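Local coordinates for minor fimbrium tip subunit Mfa3 (Porphyromonas gingivalis ATCC 33277, PDB 5NF4), which forms part of the tip of the minor fimbriae, surface filaments that mediate biofilm formation and adhesion to host cells and other oral bacteria, at residues Ile203-Glu208 / Arg329-Pro334; Leu210-Leu215 / Arg279-Gly284; Pro291-Glu296 / Pro316-Tyr321; Gly302-Phe307 / Ile337-Ser342. One frame throughout, in Å; residues are numbered along the deposited sequence.

Contact 1 (Ile203-Glu208 / Arg329-Pro334); sequences IVEGVE and RIKTLP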
# COMPACT_ATOMS: atom_id res chain seq x y z
N ILE A 203 6.39 -1.61 -21.80
CA ILE A 203 6.13 -1.55 -23.24
C ILE A 203 6.98 -2.61 -23.91
O ILE A 203 8.17 -2.41 -24.21
CB ILE A 203 6.44 -0.14 -23.83
CG1 ILE A 203 5.85 0.95 -22.94
CG2 ILE A 203 5.96 -0.04 -25.27
CD1 ILE A 203 4.39 0.79 -22.57
N VAL A 204 6.36 -3.75 -24.18
CA VAL A 204 7.07 -4.86 -24.79
C VAL A 204 7.37 -4.64 -26.28
O VAL A 204 8.31 -5.19 -26.84
CB VAL A 204 6.26 -6.15 -24.58
CG1 VAL A 204 6.06 -6.40 -23.10
CG2 VAL A 204 4.93 -6.05 -25.23
N GLU A 205 6.57 -3.79 -26.92
CA GLU A 205 6.74 -3.50 -28.32
C GLU A 205 6.16 -2.11 -28.63
O GLU A 205 5.15 -1.72 -28.05
CB GLU A 205 6.07 -4.62 -29.12
CG GLU A 205 5.49 -4.32 -30.43
CD GLU A 205 4.93 -5.59 -31.09
OE1 GLU A 205 5.09 -6.69 -30.49
OE2 GLU A 205 4.34 -5.47 -32.17
N GLY A 206 6.85 -1.38 -29.52
CA GLY A 206 6.38 -0.09 -30.01
C GLY A 206 6.64 1.11 -29.11
O GLY A 206 5.94 2.12 -29.20
N VAL A 207 7.65 1.00 -28.24
CA VAL A 207 7.97 2.09 -27.32
C VAL A 207 8.40 3.36 -28.10
O VAL A 207 8.33 4.47 -27.57
CB VAL A 207 9.08 1.66 -26.31
CG1 VAL A 207 10.44 1.55 -26.97
CG2 VAL A 207 9.13 2.62 -25.13
N GLU A 208 8.81 3.19 -29.35
CA GLU A 208 9.14 4.32 -30.23
C GLU A 208 7.95 5.27 -30.45
O GLU A 208 8.13 6.42 -30.88
CB GLU A 208 9.62 3.83 -31.59
CG GLU A 208 10.93 3.08 -31.56
CD GLU A 208 10.83 1.72 -30.91
OE1 GLU A 208 9.71 1.15 -30.91
OE2 GLU A 208 11.85 1.24 -30.38
N ARG A 329 1.63 -5.25 -19.49
CA ARG A 329 2.51 -5.49 -20.61
C ARG A 329 1.76 -4.97 -21.82
O ARG A 329 0.68 -5.46 -22.15
CB ARG A 329 2.87 -6.99 -20.72
CG ARG A 329 3.47 -7.48 -19.41
CD ARG A 329 3.64 -8.97 -19.34
NE ARG A 329 2.40 -9.74 -19.28
CZ ARG A 329 1.57 -9.81 -18.24
NH1 ARG A 329 1.79 -9.09 -17.14
NH2 ARG A 329 0.50 -10.58 -18.32
N ILE A 330 2.32 -3.93 -22.43
CA ILE A 330 1.63 -3.20 -23.51
C ILE A 330 2.38 -3.22 -24.84
O ILE A 330 3.60 -3.01 -24.89
CB ILE A 330 1.40 -1.74 -23.09
CG1 ILE A 330 0.58 -1.69 -21.81
CG2 ILE A 330 0.70 -0.97 -24.25
CD1 ILE A 330 0.48 -0.32 -21.23
N LYS A 331 1.64 -3.48 -25.92
CA LYS A 331 2.16 -3.37 -27.29
C LYS A 331 1.52 -2.15 -27.93
O LYS A 331 0.30 -2.06 -28.00
CB LYS A 331 1.84 -4.62 -28.13
CG LYS A 331 2.48 -5.90 -27.65
CD LYS A 331 2.07 -7.08 -28.53
CE LYS A 331 2.63 -8.41 -28.00
NZ LYS A 331 2.31 -9.55 -28.94
N THR A 332 2.35 -1.22 -28.39
CA THR A 332 1.89 -0.01 -29.07
C THR A 332 2.01 -0.18 -30.57
O THR A 332 3.10 -0.15 -31.13
CB THR A 332 2.68 1.21 -28.63
OG1 THR A 332 2.82 1.19 -27.21
CG2 THR A 332 1.97 2.48 -29.04
N LEU A 333 0.87 -0.38 -31.21
CA LEU A 333 0.83 -0.55 -32.65
C LEU A 333 0.34 0.76 -33.25
O LEU A 333 -0.06 1.65 -32.50
CB LEU A 333 -0.05 -1.74 -33.01
CG LEU A 333 0.24 -2.94 -32.11
CD1 LEU A 333 -0.69 -4.09 -32.44
CD2 LEU A 333 1.70 -3.36 -32.25
N PRO A 334 0.41 0.90 -34.58
CA PRO A 334 0.12 2.17 -35.25
C PRO A 334 -1.22 2.76 -34.86
O PRO A 334 -1.29 3.94 -34.52
CB PRO A 334 0.14 1.80 -36.73
CG PRO A 334 1.07 0.62 -36.81
CD PRO A 334 0.79 -0.15 -35.55

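Contact 2 (Leu210-Leu215 / Arg279-Gly284); sequences LQKIEL and RLTTRG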
# COMPACT_ATOMS: atom_id res chain seq x y z
N LEU A 210 5.70 6.05 -28.14
CA LEU A 210 5.16 6.51 -26.86
C LEU A 210 5.68 7.89 -26.52
O LEU A 210 6.87 8.13 -26.59
CB LEU A 210 5.54 5.53 -25.73
CG LEU A 210 5.09 5.87 -24.30
CD1 LEU A 210 3.57 5.79 -24.16
CD2 LEU A 210 5.76 4.94 -23.28
N GLN A 211 4.77 8.78 -26.15
CA GLN A 211 5.16 10.12 -25.73
C GLN A 211 5.14 10.20 -24.21
O GLN A 211 6.06 10.72 -23.59
CB GLN A 211 4.22 11.17 -26.32
CG GLN A 211 4.53 12.58 -25.89
CD GLN A 211 3.49 13.55 -26.39
OE1 GLN A 211 3.17 13.59 -27.57
NE2 GLN A 211 2.94 14.34 -25.47
N LYS A 212 4.08 9.68 -23.60
CA LYS A 212 4.05 9.64 -22.14
C LYS A 212 2.95 8.79 -21.58
O LYS A 212 2.01 8.41 -22.27
CB LYS A 212 3.90 11.04 -21.56
CG LYS A 212 2.59 11.70 -21.84
CD LYS A 212 2.52 12.99 -21.03
CE LYS A 212 1.39 13.87 -21.44
NZ LYS A 212 1.38 15.12 -20.64
N ILE A 213 3.09 8.54 -20.28
CA ILE A 213 2.17 7.73 -19.51
C ILE A 213 1.83 8.47 -18.23
O ILE A 213 2.73 8.92 -17.52
CB ILE A 213 2.75 6.36 -19.12
CG1 ILE A 213 3.39 5.66 -20.31
CG2 ILE A 213 1.65 5.51 -18.46
CD1 ILE A 213 4.01 4.31 -19.94
N GLU A 214 0.54 8.58 -17.94
CA GLU A 214 0.05 9.27 -16.75
C GLU A 214 -0.90 8.39 -15.96
O GLU A 214 -1.79 7.78 -16.54
CB GLU A 214 -0.70 10.54 -17.12
CG GLU A 214 0.13 11.63 -17.74
CD GLU A 214 -0.73 12.69 -18.41
OE1 GLU A 214 -1.34 12.39 -19.46
OE2 GLU A 214 -0.79 13.82 -17.88
N LEU A 215 -0.75 8.41 -14.65
CA LEU A 215 -1.73 7.84 -13.73
C LEU A 215 -2.75 8.89 -13.32
O LEU A 215 -2.38 9.96 -12.84
CB LEU A 215 -1.03 7.28 -12.50
CG LEU A 215 -1.92 6.90 -11.31
CD1 LEU A 215 -2.90 5.78 -11.61
CD2 LEU A 215 -1.02 6.57 -10.16
N ARG A 279 -3.23 6.72 -18.61
CA ARG A 279 -3.41 7.27 -19.95
C ARG A 279 -2.12 7.21 -20.74
O ARG A 279 -1.10 7.78 -20.34
CB ARG A 279 -3.90 8.70 -19.81
CG ARG A 279 -3.88 9.47 -21.10
CD ARG A 279 -4.56 10.81 -20.91
NE ARG A 279 -6.01 10.64 -20.75
CZ ARG A 279 -6.77 11.36 -19.93
NH1 ARG A 279 -6.24 12.30 -19.15
NH2 ARG A 279 -8.08 11.13 -19.89
N LEU A 280 -2.16 6.52 -21.89
CA LEU A 280 -1.01 6.45 -22.78
C LEU A 280 -1.24 7.39 -23.90
O LEU A 280 -2.25 7.28 -24.58
CB LEU A 280 -0.83 5.05 -23.35
CG LEU A 280 -0.76 3.87 -22.39
CD1 LEU A 280 -0.88 2.63 -23.23
CD2 LEU A 280 0.54 3.90 -21.65
N THR A 281 -0.28 8.28 -24.10
CA THR A 281 -0.30 9.19 -25.23
C THR A 281 0.83 8.87 -26.17
O THR A 281 1.99 8.79 -25.75
CB THR A 281 -0.19 10.64 -24.77
OG1 THR A 281 -1.28 10.92 -23.90
CG2 THR A 281 -0.25 11.60 -25.95
N THR A 282 0.49 8.74 -27.46
CA THR A 282 1.46 8.41 -28.48
C THR A 282 2.00 9.68 -29.10
O THR A 282 1.38 10.73 -29.01
CB THR A 282 0.85 7.56 -29.60
OG1 THR A 282 -0.04 8.36 -30.38
CG2 THR A 282 0.10 6.39 -29.06
N ARG A 283 3.17 9.58 -29.71
CA ARG A 283 3.73 10.72 -30.46
C ARG A 283 2.78 11.26 -31.54
O ARG A 283 2.84 12.44 -31.90
CB ARG A 283 5.07 10.32 -31.07
CG ARG A 283 6.09 9.96 -30.03
CD ARG A 283 7.40 9.57 -30.65
NE ARG A 283 8.36 9.19 -29.61
CZ ARG A 283 9.11 10.05 -28.93
NH1 ARG A 283 9.02 11.35 -29.16
NH2 ARG A 283 9.95 9.60 -28.01
N GLY A 284 1.91 10.40 -32.08
CA GLY A 284 0.91 10.88 -33.03
C GLY A 284 -0.16 11.73 -32.37
O GLY A 284 -0.93 12.41 -33.06
O HOH W 1 9.56 6.85 -26.95
O HOH W 2 -0.50 10.38 -21.17

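Contact 3 (Pro291-Glu296 / Pro316-Tyr321); sequences PIITHE and PSYTVY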
# COMPACT_ATOMS: atom_id res chain seq x y z
N PRO A 291 -8.23 1.51 -17.72
CA PRO A 291 -8.69 1.41 -16.32
C PRO A 291 -7.91 0.33 -15.59
O PRO A 291 -7.60 -0.71 -16.17
CB PRO A 291 -10.18 1.05 -16.46
CG PRO A 291 -10.55 1.45 -17.84
CD PRO A 291 -9.30 1.17 -18.67
N ILE A 292 -7.62 0.58 -14.32
CA ILE A 292 -6.90 -0.35 -13.46
C ILE A 292 -7.93 -1.15 -12.65
O ILE A 292 -8.88 -0.57 -12.14
CB ILE A 292 -5.93 0.43 -12.56
CG1 ILE A 292 -4.86 1.11 -13.42
CG2 ILE A 292 -5.28 -0.49 -11.53
CD1 ILE A 292 -4.12 2.20 -12.69
N ILE A 293 -7.78 -2.47 -12.63
CA ILE A 293 -8.71 -3.35 -11.92
C ILE A 293 -7.95 -4.31 -11.04
O ILE A 293 -6.74 -4.49 -11.21
CB ILE A 293 -9.58 -4.16 -12.88
CG1 ILE A 293 -8.76 -5.26 -13.59
CG2 ILE A 293 -10.18 -3.25 -13.91
CD1 ILE A 293 -9.54 -6.04 -14.64
N THR A 294 -8.67 -4.92 -10.10
CA THR A 294 -8.18 -6.06 -9.35
C THR A 294 -8.94 -7.28 -9.80
O THR A 294 -10.14 -7.42 -9.53
CB THR A 294 -8.35 -5.86 -7.82
OG1 THR A 294 -7.56 -4.73 -7.40
CG2 THR A 294 -7.92 -7.08 -7.08
N HIS A 295 -8.25 -8.19 -10.48
CA HIS A 295 -8.86 -9.41 -10.97
C HIS A 295 -7.89 -10.56 -10.96
O HIS A 295 -6.83 -10.48 -11.59
CB HIS A 295 -9.38 -9.19 -12.40
CG HIS A 295 -10.15 -10.35 -12.93
ND1 HIS A 295 -11.44 -10.62 -12.55
CD2 HIS A 295 -9.80 -11.33 -13.79
CE1 HIS A 295 -11.86 -11.72 -13.16
NE2 HIS A 295 -10.88 -12.16 -13.92
N GLU A 296 -8.23 -11.60 -10.20
CA GLU A 296 -7.48 -12.85 -10.14
C GLU A 296 -7.98 -13.80 -11.21
O GLU A 296 -9.19 -13.89 -11.46
CB GLU A 296 -7.62 -13.52 -8.77
CG GLU A 296 -7.42 -12.61 -7.57
CD GLU A 296 -5.97 -12.22 -7.36
OE1 GLU A 296 -5.08 -12.89 -7.92
OE2 GLU A 296 -5.73 -11.25 -6.61
N PRO A 316 -15.61 -5.62 -13.73
CA PRO A 316 -14.50 -5.83 -12.79
C PRO A 316 -14.68 -5.16 -11.46
O PRO A 316 -15.54 -4.31 -11.26
CB PRO A 316 -13.31 -5.24 -13.51
CG PRO A 316 -13.86 -4.29 -14.49
CD PRO A 316 -15.21 -4.77 -14.87
N SER A 317 -13.85 -5.57 -10.53
CA SER A 317 -13.61 -4.76 -9.35
C SER A 317 -12.53 -3.74 -9.69
O SER A 317 -11.45 -4.11 -10.17
CB SER A 317 -13.18 -5.61 -8.18
OG SER A 317 -12.78 -4.76 -7.14
N TYR A 318 -12.80 -2.46 -9.43
CA TYR A 318 -11.86 -1.39 -9.69
C TYR A 318 -11.13 -0.93 -8.45
O TYR A 318 -10.35 0.03 -8.49
CB TYR A 318 -12.58 -0.19 -10.32
CG TYR A 318 -13.20 -0.47 -11.66
CD1 TYR A 318 -12.44 -0.34 -12.83
CD2 TYR A 318 -14.53 -0.88 -11.77
CE1 TYR A 318 -13.00 -0.58 -14.07
CE2 TYR A 318 -15.10 -1.14 -13.02
CZ TYR A 318 -14.32 -0.95 -14.16
OH TYR A 318 -14.83 -1.21 -15.41
N THR A 319 -11.35 -1.61 -7.33
CA THR A 319 -10.62 -1.26 -6.16
C THR A 319 -9.13 -1.50 -6.40
O THR A 319 -8.74 -2.52 -6.98
CB THR A 319 -11.09 -2.08 -4.96
OG1 THR A 319 -12.41 -1.64 -4.59
CG2 THR A 319 -10.11 -1.96 -3.75
N VAL A 320 -8.32 -0.55 -5.97
CA VAL A 320 -6.87 -0.70 -5.92
C VAL A 320 -6.51 -1.03 -4.47
O VAL A 320 -6.76 -0.22 -3.60
CB VAL A 320 -6.17 0.58 -6.36
CG1 VAL A 320 -4.65 0.50 -6.20
CG2 VAL A 320 -6.55 0.93 -7.82
N TYR A 321 -5.92 -2.19 -4.22
CA TYR A 321 -5.58 -2.64 -2.87
C TYR A 321 -4.15 -2.29 -2.45
O TYR A 321 -3.21 -2.40 -3.25
CB TYR A 321 -5.79 -4.14 -2.77
CG TYR A 321 -7.25 -4.56 -2.77
CD1 TYR A 321 -8.01 -4.48 -1.60
CD2 TYR A 321 -7.86 -5.01 -3.92
CE1 TYR A 321 -9.35 -4.84 -1.60
CE2 TYR A 321 -9.20 -5.37 -3.92
CZ TYR A 321 -9.94 -5.29 -2.75
OH TYR A 321 -11.26 -5.65 -2.76
O HOH W 3 -9.30 1.63 -10.38
O HOH W 4 -12.32 -7.93 -11.10

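Contact 4 (Gly302-Phe307 / Ile337-Ser342); sequences GQYLPF and IEVKYS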
# COMPACT_ATOMS: atom_id res chain seq x y z
N GLY A 302 -11.18 -12.99 -22.30
CA GLY A 302 -9.78 -13.15 -22.64
C GLY A 302 -9.05 -11.86 -23.03
O GLY A 302 -7.83 -11.87 -23.24
N GLN A 303 -9.79 -10.77 -23.15
CA GLN A 303 -9.20 -9.48 -23.49
C GLN A 303 -9.39 -8.49 -22.35
O GLN A 303 -10.52 -8.19 -21.94
CB GLN A 303 -9.80 -8.91 -24.77
CG GLN A 303 -9.56 -9.76 -25.99
CD GLN A 303 -10.24 -9.15 -27.19
OE1 GLN A 303 -9.81 -8.10 -27.68
NE2 GLN A 303 -11.32 -9.77 -27.64
N TYR A 304 -8.28 -7.99 -21.83
CA TYR A 304 -8.31 -7.08 -20.71
C TYR A 304 -9.15 -5.84 -21.00
O TYR A 304 -10.00 -5.47 -20.19
CB TYR A 304 -6.90 -6.64 -20.33
CG TYR A 304 -6.87 -5.74 -19.13
CD1 TYR A 304 -6.78 -6.26 -17.85
CD2 TYR A 304 -6.95 -4.36 -19.26
CE1 TYR A 304 -6.76 -5.43 -16.73
CE2 TYR A 304 -6.94 -3.52 -18.16
CZ TYR A 304 -6.84 -4.06 -16.89
OH TYR A 304 -6.82 -3.25 -15.77
N LEU A 305 -8.96 -5.20 -22.15
CA LEU A 305 -9.52 -3.86 -22.27
C LEU A 305 -11.05 -3.80 -22.25
O LEU A 305 -11.61 -2.96 -21.56
CB LEU A 305 -8.99 -3.17 -23.52
CG LEU A 305 -7.61 -2.54 -23.28
CD1 LEU A 305 -7.03 -2.12 -24.64
CD2 LEU A 305 -7.66 -1.35 -22.31
N PRO A 306 -11.73 -4.70 -23.00
CA PRO A 306 -13.19 -4.67 -22.98
C PRO A 306 -13.76 -4.97 -21.60
O PRO A 306 -14.75 -4.37 -21.20
CB PRO A 306 -13.58 -5.75 -23.99
CG PRO A 306 -12.37 -5.91 -24.87
CD PRO A 306 -11.19 -5.62 -24.02
N PHE A 307 -13.13 -5.87 -20.87
CA PHE A 307 -13.56 -6.20 -19.52
C PHE A 307 -13.37 -4.98 -18.62
O PHE A 307 -14.29 -4.52 -17.93
CB PHE A 307 -12.75 -7.39 -19.00
CG PHE A 307 -13.07 -7.79 -17.59
CD1 PHE A 307 -14.37 -8.09 -17.23
CD2 PHE A 307 -12.07 -7.92 -16.65
CE1 PHE A 307 -14.66 -8.47 -15.93
CE2 PHE A 307 -12.37 -8.33 -15.38
CZ PHE A 307 -13.66 -8.60 -15.02
N ILE A 337 -3.59 -0.33 -29.19
CA ILE A 337 -2.73 -0.98 -28.20
C ILE A 337 -3.29 -2.32 -27.82
O ILE A 337 -4.47 -2.60 -28.00
CB ILE A 337 -2.53 -0.11 -26.94
CG1 ILE A 337 -3.86 0.07 -26.18
CG2 ILE A 337 -1.90 1.22 -27.37
CD1 ILE A 337 -3.72 0.66 -24.77
N GLU A 338 -2.40 -3.17 -27.32
CA GLU A 338 -2.79 -4.45 -26.77
C GLU A 338 -2.29 -4.42 -25.35
O GLU A 338 -1.22 -3.90 -25.09
CB GLU A 338 -2.19 -5.61 -27.56
CG GLU A 338 -2.55 -5.59 -29.02
CD GLU A 338 -2.07 -6.83 -29.72
OE1 GLU A 338 -1.31 -7.60 -29.10
OE2 GLU A 338 -2.47 -7.05 -30.87
N VAL A 339 -3.10 -4.94 -24.43
CA VAL A 339 -2.74 -4.91 -23.02
C VAL A 339 -2.90 -6.28 -22.40
O VAL A 339 -3.95 -6.88 -22.52
CB VAL A 339 -3.61 -3.92 -22.23
CG1 VAL A 339 -3.16 -3.88 -20.77
CG2 VAL A 339 -3.53 -2.55 -22.82
N LYS A 340 -1.83 -6.75 -21.76
CA LYS A 340 -1.89 -7.94 -20.90
C LYS A 340 -1.62 -7.50 -19.48
O LYS A 340 -0.89 -6.54 -19.25
CB LYS A 340 -0.88 -8.99 -21.35
CG LYS A 340 -1.18 -9.62 -22.71
CD LYS A 340 -2.51 -10.33 -22.71
CE LYS A 340 -2.86 -10.94 -24.05
NZ LYS A 340 -2.15 -12.23 -24.28
N TYR A 341 -2.22 -8.24 -18.53
CA TYR A 341 -2.32 -7.81 -17.14
C TYR A 341 -2.09 -8.95 -16.18
O TYR A 341 -2.47 -10.09 -16.43
CB TYR A 341 -3.70 -7.22 -16.90
CG TYR A 341 -4.22 -7.17 -15.47
CD1 TYR A 341 -3.99 -6.07 -14.66
CD2 TYR A 341 -4.98 -8.22 -14.94
CE1 TYR A 341 -4.50 -6.01 -13.35
CE2 TYR A 341 -5.49 -8.18 -13.65
CZ TYR A 341 -5.24 -7.07 -12.86
OH TYR A 341 -5.72 -6.99 -11.58
N SER A 342 -1.47 -8.61 -15.06
CA SER A 342 -1.45 -9.50 -13.90
C SER A 342 -1.42 -8.69 -12.62
O SER A 342 -1.01 -7.54 -12.61
CB SER A 342 -0.26 -10.45 -13.99
OG SER A 342 0.96 -9.75 -14.06
O HOH W 5 -5.66 -8.93 -22.57

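Contact 1 (Ile203-Glu208 / Arg329-Pro334)
I203 opens the pairing of two parallel strand ends by laying its CD1 against CB of I330, 4.0 Å away, on the buried side of the sheet, while its CG2 reaches toward T332 OG1. Its CA also leans on the I330 carbonyl in a CA-H...O contact. V204 then donates its backbone N to I330 O at 2.9 Å, a bent bond with 131° at the hydrogen. The two methyls of V204 are shared between R329 and K331: CG1 rests near R329 CB, and CG2, wedged between the backbone N and the carbonyl carbon (chi1 of CG1 -58°), is 3.4 Å from K331 CG, tighter than ordinary van der Waals contact. E205 points to the opposite side of the sheet from I203. E205 O takes the nearly straight bond from T332 N, 2.9 Å long and 177° at the hydrogen. The E205 carboxylate crosses the K331 chain, OE1 lying 3.6 Å from K331 CD and OE2 3.4 Å from L333 CD2; K331 NZ stays 4.3 Å from E205 OE1, beyond a salt bridge. Between I203 and E205 the register slips by one residue, a beta bulge. G206, with positive phi, leaves the strand; its CA makes a CA-H...O contact with T332 O and its O abuts T332 CB at 3.4 Å. On its other edge strand 324-332 pairs with strand 337-345 through R329 with K340 and K331 with E338, while I330 packs on F278 and L280 of strand 277-282 and I203 on W249 of strand 248-254.

Contact 2 (Leu210-Leu215 / Arg279-Gly284)
I213 and L280 lie side by side on the buried face, where L280 CD2 nestles against the isoleucine branch, 3.6 Å from I213 CG1 and almost as near CG2. L210 CD1 touches L280 CD2 more loosely and also rests on T281 O. On the other face K212 CG sits between its backbone N and carbonyl carbon (chi1 67°), which brings it beside T281 CB, and E214 OE1 meets the aliphatic CD of R279 at 3.9 Å. Beneath these side chains the strands form an antiparallel pair with a classic beta bulge: Q211 N (2.8 Å) and K212 N (3.1 Å) both donate to T281 O, in its carbonyl plane. Beyond the bulge T281 N returns an almost straight bond to K212 O, 177° at the hydrogen, and E214 and R279 exchange two backbone bonds, the shorter being R279 N to E214 O at 2.7 Å. A water over this outer face lies within hydrogen-bonding distance of E214 OE1, R279 O and T281 OG1, though it probably cannot donate to every acceptor around it. Past the strand end, one face of the R283 guanidinium covers L210 O, while NE makes a weak hydrogen bond to E208 O; a second water joins L210 O to R283 NH2. Farther out, R279 NE makes a salt bridge with D289, and W249 of strand 248-254 packs against both L210 and I213.

Contact 3 (Pro291-Glu296 / Pro316-Tyr321)
P316 meets I293 where two irregular segments flanking helix 304-308 cross without forming regular strands: P316 CB sits 3.7 Å from I293 CG2, the side chains at about a right angle. S317 supplies the main backbone link, its O accepting from T294 N at 2.9 Å, while its N donates to a water that also bonds T294 O. The ring of Y318 turns an edge to the first segment; I292 O lies near the ring plane 3.6 Å from CD1, and P291 CB approaches CE1 at the same edge. The Y318 hydroxyl is hydrogen-bonded to A308 O and W264 N, and a second water lies close to both Y318 O and I292 O and may bridge them. T319 lays CG2 over the centre of the Y321 ring, 3.4 Å above the plane. V320 CG2 touches I292 CG2 on the buried side, where Y326 packs on both residues. Y321 presents its edge to T294, CD2 reaching OG1 at 3.5 Å and CG2 at 3.8 Å. With OG1 anti to the carbonyl carbon (chi1 -63°), the T294 hydroxyl, also bonded to Y326 OH, donates to T319 O nearly along the C=O axis; the modelled OG1-O distance, 2.5 Å, is unusually short.

Contact 4 (Gly302-Phe307 / Ile337-Ser342)
This is an apolar helix-on-sheet contact: the first turn of the short helix 304-308 sits against strand 337-345, with two side chains of the helix meeting three of the strand. Y304 and Y341 form its aromatic half. Their rings meet obliquely, planes at 38° and centroids 4.9 Å apart. The approach is close: Y304 CE1 lies over one face of the Y341 ring, offset toward the rim and 3.3 Å from CG, and Y304 CD1 reaches Y341 CB at 3.4 Å. CG of Y304 stands opposite its backbone N (chi1 -177°), which swings the ring off the helix and onto the strand. The far side of the same ring, at CD2, touches V339 CG1. L305 carries the aliphatic half, crossing V339 and I337 at about right angles; its CD1 is 4.0 Å from V339 CG2 and 4.1 Å from I337 CG1. V339 thus divides its two methyls, one to each helix residue. A single water ties the backbones, accepting from Y304 N at 2.9 Å and donating to V339 O at 2.7 Å. The two tyrosine hydroxyls have other partners: Y304 OH bonds P291 O and Y328 OH, Y341 OH the backbone N of H295 and, weakly, I293 O. Around the contact, Y328 of strand 324-332 meets both tyrosine rings, edge-to-face with Y304, and I337 packs on Y288 and V290 of strand 287-291, while F307 turns to I293 and P316 in the loops flanking the helix.

How the contacts relate
Contacts 1 and 2 are partly buried strand pairings, one parallel and one antiparallel, each broken by a bulge and carrying charged side chains on its outer side; contacts 3 and 4 are mostly buried. Strand 324-332 of contact 1 is the sheet neighbour of strand 337-345 of contact 4. L280 of contact 2 touches both I330 of contact 1 and I337 of contact 4, so three contacts meet over one apolar interior. Contact 3 lies nearer the centre of the chain and joins contact 4 through the hydroxyls of Y304 and Y341, which bond backbone atoms of 291-296. Direct backbone bonds knit contacts 1 and 2, side chains and one water make contact 4, and contact 3 mixes backbone, hydroxyl and apolar contacts.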